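Long-range contacts in type-iv like pilin ttha1219 (Thermus thermophilus, PDB 5G23), which is a type IV pilin-like protein with resemblance to type II secretion pseudopilins, and is probably linked to the pilus and DNA-uptake machinery of natural competence: residues E139-L150 with V173-V184; D81-C89 with M101-V111. All blocks are in the same frame, centred on the assembly; numbering follows the deposited sequence.

Contact 1 of 2, residues E139-L150 with V173-V184; sequences EVQVEAFRVAYL and VSALALYLLASV
Phe145 sets its ring against two leucines of strand 173-184: CD2 of Leu178 lies at the ring edge, 3.9 Å from Phe145 CE1, while CD2 of Leu180 comes in obliquely, 3.6 Å from Phe145 CD1. Phe145 CG stands anti to the backbone N (chi1 178°), which lays the ring alongside Leu178. Val142 CG1 reaches the same Leu180 methyl, and Val147 CG2 touches Leu178 CD2. This apolar face meets helix 44-61, where Leu56 packs on Phe145 and Leu60 on Leu178.

The strands run antiparallel, 161° between their directions, and their axes approach to 4.5 Å. Between Val142 and Ala144 the register slips by one residue in a classic beta bulge: Glu143 and Ala144 both face Leu181, whose O accepts Glu143 N at 2.8 Å and, weakly, Ala144 N at 3.3 Å.

On the face of Ala144 and Tyr179, Ala144 CB meets the edge of the Tyr179 ring, 4.1 Å from Tyr179 CE2, and the ring hydroxyl bonds to Glu224. The extended side chain of Glu143 runs past Leu181, OE1 lying 3.8 Å from Leu181 CD2. Its OE2 takes the hydroxyl proton of Ser183 OG at 2.7 Å, met from above the carboxylate plane (54° out of it). Apolar side chains around Phe145 thus pack on the helix, while a polar group gathers at the bulge: Glu143 OE1 is paired with Arg222, which probably favours the ionised carboxylate, and Arg220 NE donates to the Ser183 hydroxyl that Glu143 OE2 accepts.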
# COMPACT_ATOMS: atom_id res chain seq x y z
N GLU B 139 6.53 17.58 7.67
CA GLU B 139 5.70 18.55 7.00
C GLU B 139 4.25 18.08 7.18
O GLU B 139 3.35 18.89 7.47
CB GLU B 139 6.19 18.62 5.50
CG GLU B 139 5.47 19.58 4.58
CD GLU B 139 6.00 19.54 3.13
OE1 GLU B 139 7.18 19.17 2.93
OE2 GLU B 139 5.25 19.92 2.17
N VAL B 140 4.01 16.78 6.99
CA VAL B 140 2.66 16.20 7.18
C VAL B 140 2.52 15.86 8.62
O VAL B 140 3.35 15.18 9.17
CB VAL B 140 2.40 14.94 6.31
CG1 VAL B 140 1.07 14.34 6.61
CG2 VAL B 140 2.58 15.23 4.82
N GLN B 141 1.43 16.30 9.23
CA GLN B 141 1.08 15.92 10.60
C GLN B 141 -0.18 15.14 10.59
O GLN B 141 -1.22 15.62 10.07
CB GLN B 141 0.90 17.17 11.47
CG GLN B 141 2.23 17.88 11.73
CD GLN B 141 3.09 17.11 12.69
OE1 GLN B 141 2.64 16.73 13.80
NE2 GLN B 141 4.31 16.86 12.30
N VAL B 142 -0.14 13.94 11.16
CA VAL B 142 -1.34 13.13 11.35
C VAL B 142 -1.95 13.61 12.66
O VAL B 142 -1.38 13.37 13.70
CB VAL B 142 -1.00 11.60 11.31
CG1 VAL B 142 -2.24 10.76 11.58
CG2 VAL B 142 -0.46 11.25 9.93
N GLU B 143 -3.11 14.27 12.58
CA GLU B 143 -3.77 14.90 13.73
C GLU B 143 -4.79 13.96 14.40
O GLU B 143 -5.17 14.17 15.54
CB GLU B 143 -4.45 16.16 13.32
CG GLU B 143 -3.37 17.16 12.89
CD GLU B 143 -3.92 18.48 12.42
OE1 GLU B 143 -5.15 18.65 12.24
OE2 GLU B 143 -3.07 19.34 12.19
N ALA B 144 -5.22 12.94 13.68
CA ALA B 144 -6.16 11.94 14.23
C ALA B 144 -6.12 10.64 13.49
O ALA B 144 -6.03 10.63 12.25
CB ALA B 144 -7.59 12.51 14.25
N PHE B 145 -6.13 9.54 14.25
CA PHE B 145 -6.23 8.19 13.73
C PHE B 145 -7.24 7.52 14.64
O PHE B 145 -7.12 7.55 15.84
CB PHE B 145 -4.91 7.39 13.68
CG PHE B 145 -5.03 5.97 13.19
CD1 PHE B 145 -5.63 5.67 12.01
CD2 PHE B 145 -4.46 4.92 13.92
CE1 PHE B 145 -5.73 4.34 11.56
CE2 PHE B 145 -4.56 3.56 13.50
CZ PHE B 145 -5.15 3.29 12.29
N ARG B 146 -8.32 7.06 14.02
CA ARG B 146 -9.46 6.46 14.77
C ARG B 146 -9.78 5.15 14.12
O ARG B 146 -9.77 5.01 12.85
CB ARG B 146 -10.73 7.35 14.76
CG ARG B 146 -10.55 8.71 15.34
CD ARG B 146 -10.31 8.64 16.85
NE ARG B 146 -10.37 10.00 17.38
CZ ARG B 146 -9.31 10.77 17.55
NH1 ARG B 146 -8.07 10.33 17.27
NH2 ARG B 146 -9.48 12.04 17.94
N VAL B 147 -10.13 4.13 14.95
CA VAL B 147 -10.61 2.85 14.41
C VAL B 147 -11.86 2.47 15.23
O VAL B 147 -11.79 2.45 16.44
CB VAL B 147 -9.58 1.73 14.59
CG1 VAL B 147 -10.06 0.43 14.01
CG2 VAL B 147 -8.23 2.13 13.94
N ALA B 148 -12.95 2.20 14.55
CA ALA B 148 -14.17 1.68 15.14
C ALA B 148 -14.45 0.31 14.51
O ALA B 148 -13.83 -0.05 13.50
CB ALA B 148 -15.32 2.60 14.85
N TYR B 149 -15.33 -0.46 15.13
CA TYR B 149 -15.65 -1.75 14.62
C TYR B 149 -17.17 -1.99 14.62
O TYR B 149 -17.93 -1.45 15.44
CB TYR B 149 -14.93 -2.85 15.41
CG TYR B 149 -15.34 -2.97 16.85
CD1 TYR B 149 -14.69 -2.25 17.82
CD2 TYR B 149 -16.29 -3.96 17.27
CE1 TYR B 149 -15.02 -2.39 19.14
CE2 TYR B 149 -16.58 -4.13 18.60
CZ TYR B 149 -15.92 -3.34 19.52
OH TYR B 149 -16.24 -3.45 20.83
N LEU B 150 -17.59 -2.85 13.71
CA LEU B 150 -19.00 -3.13 13.52
C LEU B 150 -19.29 -4.50 14.09
O LEU B 150 -18.72 -5.51 13.65
CB LEU B 150 -19.37 -3.08 12.04
CG LEU B 150 -20.83 -3.36 11.67
CD1 LEU B 150 -21.79 -2.40 12.39
CD2 LEU B 150 -20.99 -3.26 10.19
N VAL B 173 -17.00 -9.59 14.64
CA VAL B 173 -16.72 -8.30 14.08
C VAL B 173 -16.78 -8.41 12.57
O VAL B 173 -16.08 -9.18 11.98
CB VAL B 173 -15.32 -7.78 14.51
CG1 VAL B 173 -14.95 -6.51 13.77
CG2 VAL B 173 -15.30 -7.53 16.01
N SER B 174 -17.64 -7.66 11.96
CA SER B 174 -17.84 -7.79 10.52
C SER B 174 -17.02 -6.78 9.70
O SER B 174 -16.85 -7.00 8.50
CB SER B 174 -19.32 -7.78 10.19
OG SER B 174 -19.88 -6.55 10.35
N ALA B 175 -16.63 -5.67 10.31
CA ALA B 175 -15.90 -4.59 9.61
C ALA B 175 -15.21 -3.66 10.54
O ALA B 175 -15.57 -3.58 11.72
CB ALA B 175 -16.81 -3.84 8.67
N LEU B 176 -14.22 -2.93 10.03
CA LEU B 176 -13.52 -1.87 10.74
C LEU B 176 -13.75 -0.58 9.96
O LEU B 176 -13.81 -0.62 8.72
CB LEU B 176 -12.04 -2.10 10.84
CG LEU B 176 -11.59 -3.38 11.55
CD1 LEU B 176 -10.08 -3.49 11.48
CD2 LEU B 176 -12.05 -3.39 13.01
N ALA B 177 -13.89 0.50 10.68
CA ALA B 177 -13.86 1.82 10.10
C ALA B 177 -12.61 2.52 10.57
O ALA B 177 -12.33 2.60 11.78
CB ALA B 177 -15.07 2.62 10.49
N LEU B 178 -11.84 3.05 9.62
CA LEU B 178 -10.62 3.76 9.90
C LEU B 178 -10.73 5.21 9.41
O LEU B 178 -11.35 5.47 8.37
CB LEU B 178 -9.45 3.07 9.24
CG LEU B 178 -9.24 1.69 9.85
CD1 LEU B 178 -9.88 0.70 8.92
CD2 LEU B 178 -7.79 1.39 9.98
N TYR B 179 -10.19 6.13 10.22
CA TYR B 179 -10.24 7.56 9.93
C TYR B 179 -8.87 8.17 10.15
O TYR B 179 -8.25 7.95 11.16
CB TYR B 179 -11.28 8.26 10.83
CG TYR B 179 -11.26 9.75 10.69
CD1 TYR B 179 -12.00 10.39 9.71
CD2 TYR B 179 -10.51 10.55 11.59
CE1 TYR B 179 -11.98 11.76 9.57
CE2 TYR B 179 -10.49 11.93 11.47
CZ TYR B 179 -11.26 12.54 10.48
OH TYR B 179 -11.21 13.85 10.34
N LEU B 180 -8.43 8.99 9.17
CA LEU B 180 -7.26 9.80 9.30
C LEU B 180 -7.59 11.27 9.00
O LEU B 180 -8.39 11.58 8.06
CB LEU B 180 -6.19 9.33 8.30
CG LEU B 180 -5.48 8.03 8.61
CD1 LEU B 180 -4.70 7.54 7.39
CD2 LEU B 180 -4.54 8.28 9.79
N LEU B 181 -7.05 12.16 9.83
CA LEU B 181 -7.01 13.60 9.58
C LEU B 181 -5.55 13.99 9.54
O LEU B 181 -4.79 13.65 10.44
CB LEU B 181 -7.74 14.36 10.65
CG LEU B 181 -7.70 15.85 10.57
CD1 LEU B 181 -8.48 16.38 9.41
CD2 LEU B 181 -8.24 16.45 11.87
N ALA B 182 -5.16 14.73 8.51
CA ALA B 182 -3.80 15.19 8.38
C ALA B 182 -3.81 16.63 7.92
O ALA B 182 -4.76 17.12 7.31
CB ALA B 182 -2.98 14.33 7.42
N SER B 183 -2.70 17.29 8.20
CA SER B 183 -2.47 18.68 7.76
C SER B 183 -1.10 18.89 7.22
O SER B 183 -0.13 18.21 7.59
CB SER B 183 -2.71 19.68 8.92
OG SER B 183 -1.67 19.60 9.92
N VAL B 184 -1.01 19.90 6.38
CA VAL B 184 0.27 20.36 5.82
C VAL B 184 0.23 21.86 5.61
O VAL B 184 -0.86 22.44 5.37
CB VAL B 184 0.57 19.75 4.40
CG1 VAL B 184 0.90 18.29 4.44
CG2 VAL B 184 -0.55 20.01 3.42

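Contact 2 of 2, residues D81-C89 with M101-V111; sequences DGVQGWFLC and MGEVRGTGYEV
Strands 82-88 and 104-111 run antiparallel, with 162° between their directions and 4.6 Å between their axes at closest approach; paired backbone bonds join Val83 to Tyr109, Gly85 to Thr107 and Phe87 to Arg105.

Trp86 lies across from Gly106, its CD1 3.5 Å from Gly106 CA. A beta carbon on Gly106 would come too close to Trp86 NE1, so the indole in this position needs a glycine across from it. That NE1 is hydrogen-bonded to the carbonyl of Cys126, and Trp86 CB touches Val104 CG1 at 4.1 Å. A leucine in place of Trp86 would probably open a gap over Gly106 and leave the Cys126 carbonyl without its indole donor.

On the other face, Arg105 CB sits above the ring of Phe87, offset toward its rim, 4.3 Å from the centroid and 24° off the ring normal, a CH-pi contact. Phe87 CG lies between its own backbone N and carbonyl carbon (chi1 54°), which brings the ring alongside the arginine. The aliphatic part of Arg105 then passes Cys89, with CD 3.4 Å from Cys89 SG, a sulfur bound to Cys97 in a disulfide; Arg105 NH1 bonds to Ser100. The backbone of Cys89 is held too, its N donating to Glu103 O and its O accepting Gly102 N at 2.7 Å. Farther along this face, Val83 CG1 lies at the edge of the Tyr109 ring, its closest atom there being Tyr109 CB at 3.9 Å.

In the seven-stranded antiparallel sheet these are inner strands: 69-75 flanks 82-88, where Leu72 and Leu74 touch Val83, and 115-122 flanks 104-112. Thr107 OG1 bonds to Glu59 of helix 44-61 and to Trp118 of strand 115-122.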
# COMPACT_ATOMS: atom_id res chain seq x y z
N ASP B 81 -5.54 5.89 18.07
CA ASP B 81 -5.88 4.54 18.28
C ASP B 81 -4.76 3.64 17.85
O ASP B 81 -3.92 4.06 17.04
CB ASP B 81 -7.16 4.20 17.56
CG ASP B 81 -8.36 4.99 18.12
OD1 ASP B 81 -8.22 5.78 19.14
OD2 ASP B 81 -9.44 4.83 17.57
N GLY B 82 -4.74 2.46 18.44
CA GLY B 82 -3.81 1.42 18.04
C GLY B 82 -4.56 0.21 17.61
O GLY B 82 -5.64 -0.06 18.12
N VAL B 83 -4.06 -0.46 16.60
CA VAL B 83 -4.69 -1.69 16.16
C VAL B 83 -3.60 -2.75 15.95
O VAL B 83 -2.54 -2.43 15.40
CB VAL B 83 -5.61 -1.50 14.95
CG1 VAL B 83 -4.94 -0.79 13.84
CG2 VAL B 83 -6.09 -2.86 14.46
N GLN B 84 -3.83 -3.92 16.49
CA GLN B 84 -2.99 -5.09 16.22
C GLN B 84 -3.83 -6.24 15.70
O GLN B 84 -4.94 -6.44 16.18
CB GLN B 84 -2.20 -5.55 17.44
CG GLN B 84 -1.42 -4.47 18.18
CD GLN B 84 -1.03 -4.93 19.56
OE1 GLN B 84 -0.03 -5.62 19.71
NE2 GLN B 84 -1.89 -4.68 20.54
N GLY B 85 -3.26 -7.04 14.79
CA GLY B 85 -3.90 -8.18 14.22
C GLY B 85 -2.96 -9.33 13.85
O GLY B 85 -1.78 -9.13 13.65
N TRP B 86 -3.50 -10.53 13.81
CA TRP B 86 -2.67 -11.73 13.48
C TRP B 86 -3.43 -12.55 12.44
O TRP B 86 -4.68 -12.48 12.32
CB TRP B 86 -2.39 -12.54 14.74
CG TRP B 86 -1.58 -11.84 15.75
CD1 TRP B 86 -0.24 -11.93 15.91
CD2 TRP B 86 -2.04 -10.90 16.73
NE1 TRP B 86 0.17 -11.08 16.91
CE2 TRP B 86 -0.93 -10.45 17.44
CE3 TRP B 86 -3.31 -10.37 17.05
CZ2 TRP B 86 -1.02 -9.52 18.46
CZ3 TRP B 86 -3.43 -9.49 18.09
CH2 TRP B 86 -2.26 -9.03 18.78
N PHE B 87 -2.70 -13.30 11.67
CA PHE B 87 -3.27 -14.19 10.64
C PHE B 87 -2.26 -15.29 10.31
O PHE B 87 -1.07 -15.17 10.59
CB PHE B 87 -3.63 -13.42 9.38
CG PHE B 87 -2.47 -12.61 8.83
CD1 PHE B 87 -2.15 -11.37 9.35
CD2 PHE B 87 -1.70 -13.10 7.82
CE1 PHE B 87 -1.06 -10.62 8.87
CE2 PHE B 87 -0.63 -12.35 7.29
CZ PHE B 87 -0.30 -11.13 7.84
N LEU B 88 -2.77 -16.35 9.70
CA LEU B 88 -1.96 -17.45 9.24
C LEU B 88 -1.48 -17.17 7.83
O LEU B 88 -2.23 -16.75 6.98
CB LEU B 88 -2.76 -18.74 9.20
CG LEU B 88 -1.91 -19.98 8.88
CD1 LEU B 88 -1.00 -20.33 10.03
CD2 LEU B 88 -2.77 -21.18 8.52
N CYS B 89 -0.22 -17.37 7.59
CA CYS B 89 0.31 -17.21 6.25
C CYS B 89 0.12 -18.44 5.36
O CYS B 89 0.51 -19.50 5.75
CB CYS B 89 1.79 -16.89 6.38
SG CYS B 89 2.04 -15.21 6.82
N MET B 101 5.27 -19.44 5.58
CA MET B 101 4.26 -20.40 5.13
C MET B 101 3.73 -21.32 6.28
O MET B 101 4.51 -21.97 6.98
CB MET B 101 4.84 -21.22 3.98
CG MET B 101 5.20 -20.36 2.76
SD MET B 101 6.96 -19.95 2.57
CE MET B 101 7.07 -19.54 0.81
N GLY B 102 2.41 -21.34 6.49
CA GLY B 102 1.80 -22.10 7.59
C GLY B 102 2.11 -21.61 8.98
O GLY B 102 1.94 -22.32 9.98
N GLU B 103 2.59 -20.39 9.05
CA GLU B 103 2.95 -19.73 10.33
C GLU B 103 2.15 -18.44 10.57
O GLU B 103 1.80 -17.72 9.63
CB GLU B 103 4.47 -19.50 10.33
CG GLU B 103 5.19 -20.82 10.51
CD GLU B 103 6.70 -20.74 10.25
OE1 GLU B 103 7.22 -19.66 9.83
OE2 GLU B 103 7.35 -21.81 10.47
N VAL B 104 1.99 -18.11 11.84
CA VAL B 104 1.24 -16.91 12.24
C VAL B 104 2.09 -15.66 12.12
O VAL B 104 3.28 -15.65 12.50
CB VAL B 104 0.81 -17.06 13.72
CG1 VAL B 104 0.03 -15.85 14.18
CG2 VAL B 104 -0.02 -18.29 13.91
N ARG B 105 1.51 -14.59 11.59
CA ARG B 105 2.15 -13.31 11.54
C ARG B 105 1.27 -12.25 12.23
O ARG B 105 0.08 -12.39 12.28
CB ARG B 105 2.34 -12.89 10.12
CG ARG B 105 3.46 -13.78 9.57
CD ARG B 105 4.17 -13.13 8.42
NE ARG B 105 4.79 -11.92 8.93
CZ ARG B 105 6.06 -11.83 9.29
NH1 ARG B 105 6.86 -12.88 9.20
NH2 ARG B 105 6.51 -10.65 9.73
N GLY B 106 1.92 -11.23 12.78
CA GLY B 106 1.26 -10.10 13.38
C GLY B 106 1.53 -8.82 12.63
O GLY B 106 2.55 -8.65 11.95
N THR B 107 0.65 -7.88 12.85
CA THR B 107 0.72 -6.59 12.26
C THR B 107 0.15 -5.59 13.22
O THR B 107 -0.83 -5.88 13.94
CB THR B 107 -0.02 -6.60 10.89
OG1 THR B 107 0.32 -5.41 10.16
CG2 THR B 107 -1.54 -6.70 11.04
N GLY B 108 0.72 -4.41 13.24
CA GLY B 108 0.25 -3.30 14.12
C GLY B 108 0.45 -1.89 13.56
O GLY B 108 1.46 -1.59 12.88
N TYR B 109 -0.52 -1.02 13.84
CA TYR B 109 -0.47 0.35 13.47
C TYR B 109 -0.72 1.19 14.70
O TYR B 109 -1.59 0.86 15.52
CB TYR B 109 -1.56 0.66 12.43
CG TYR B 109 -1.32 -0.01 11.15
CD1 TYR B 109 -0.42 0.56 10.22
CD2 TYR B 109 -2.00 -1.12 10.79
CE1 TYR B 109 -0.18 -0.06 9.02
CE2 TYR B 109 -1.77 -1.75 9.58
CZ TYR B 109 -0.85 -1.22 8.71
OH TYR B 109 -0.68 -1.80 7.47
N GLU B 110 -0.01 2.30 14.81
CA GLU B 110 -0.20 3.31 15.89
C GLU B 110 0.22 4.68 15.44
O GLU B 110 1.03 4.78 14.56
CB GLU B 110 0.72 2.98 17.08
CG GLU B 110 0.48 1.65 17.76
CD GLU B 110 1.14 1.56 19.12
OE1 GLU B 110 1.40 2.63 19.76
OE2 GLU B 110 1.43 0.39 19.53
N VAL B 111 -0.29 5.73 16.08
CA VAL B 111 0.17 7.10 15.84
C VAL B 111 0.96 7.57 17.07
O VAL B 111 0.58 7.32 18.20
CB VAL B 111 -0.98 8.10 15.59
CG1 VAL B 111 -0.48 9.55 15.56
CG2 VAL B 111 -1.59 7.83 14.27

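How the contacts relate
Contact 1 belongs to the four-stranded sheet and contact 2 to the seven-stranded one; their centres are about 18 Å apart, and helix 44-61 meets both. They touch where segment 81-89 begins: Asp81 OD2 probably accepts a hydrogen bond from Val147 N (2.8 Å), and Asp81 N probably donates one to Phe145 O (3.2 Å). Asp81 thus bridges two backbone positions of strand 141-151, while its OD1 pairs with Arg157. Packing adds to this junction, with Phe145 CB 3.4 Å from Val111 CG2. Along the chain both strands of contact 2 come before the first of contact 1. Contact 1 also reaches the second subunit, through a salt bridge from Glu139 to Arg44 of that subunit, whereas contact 2 stays within one chain.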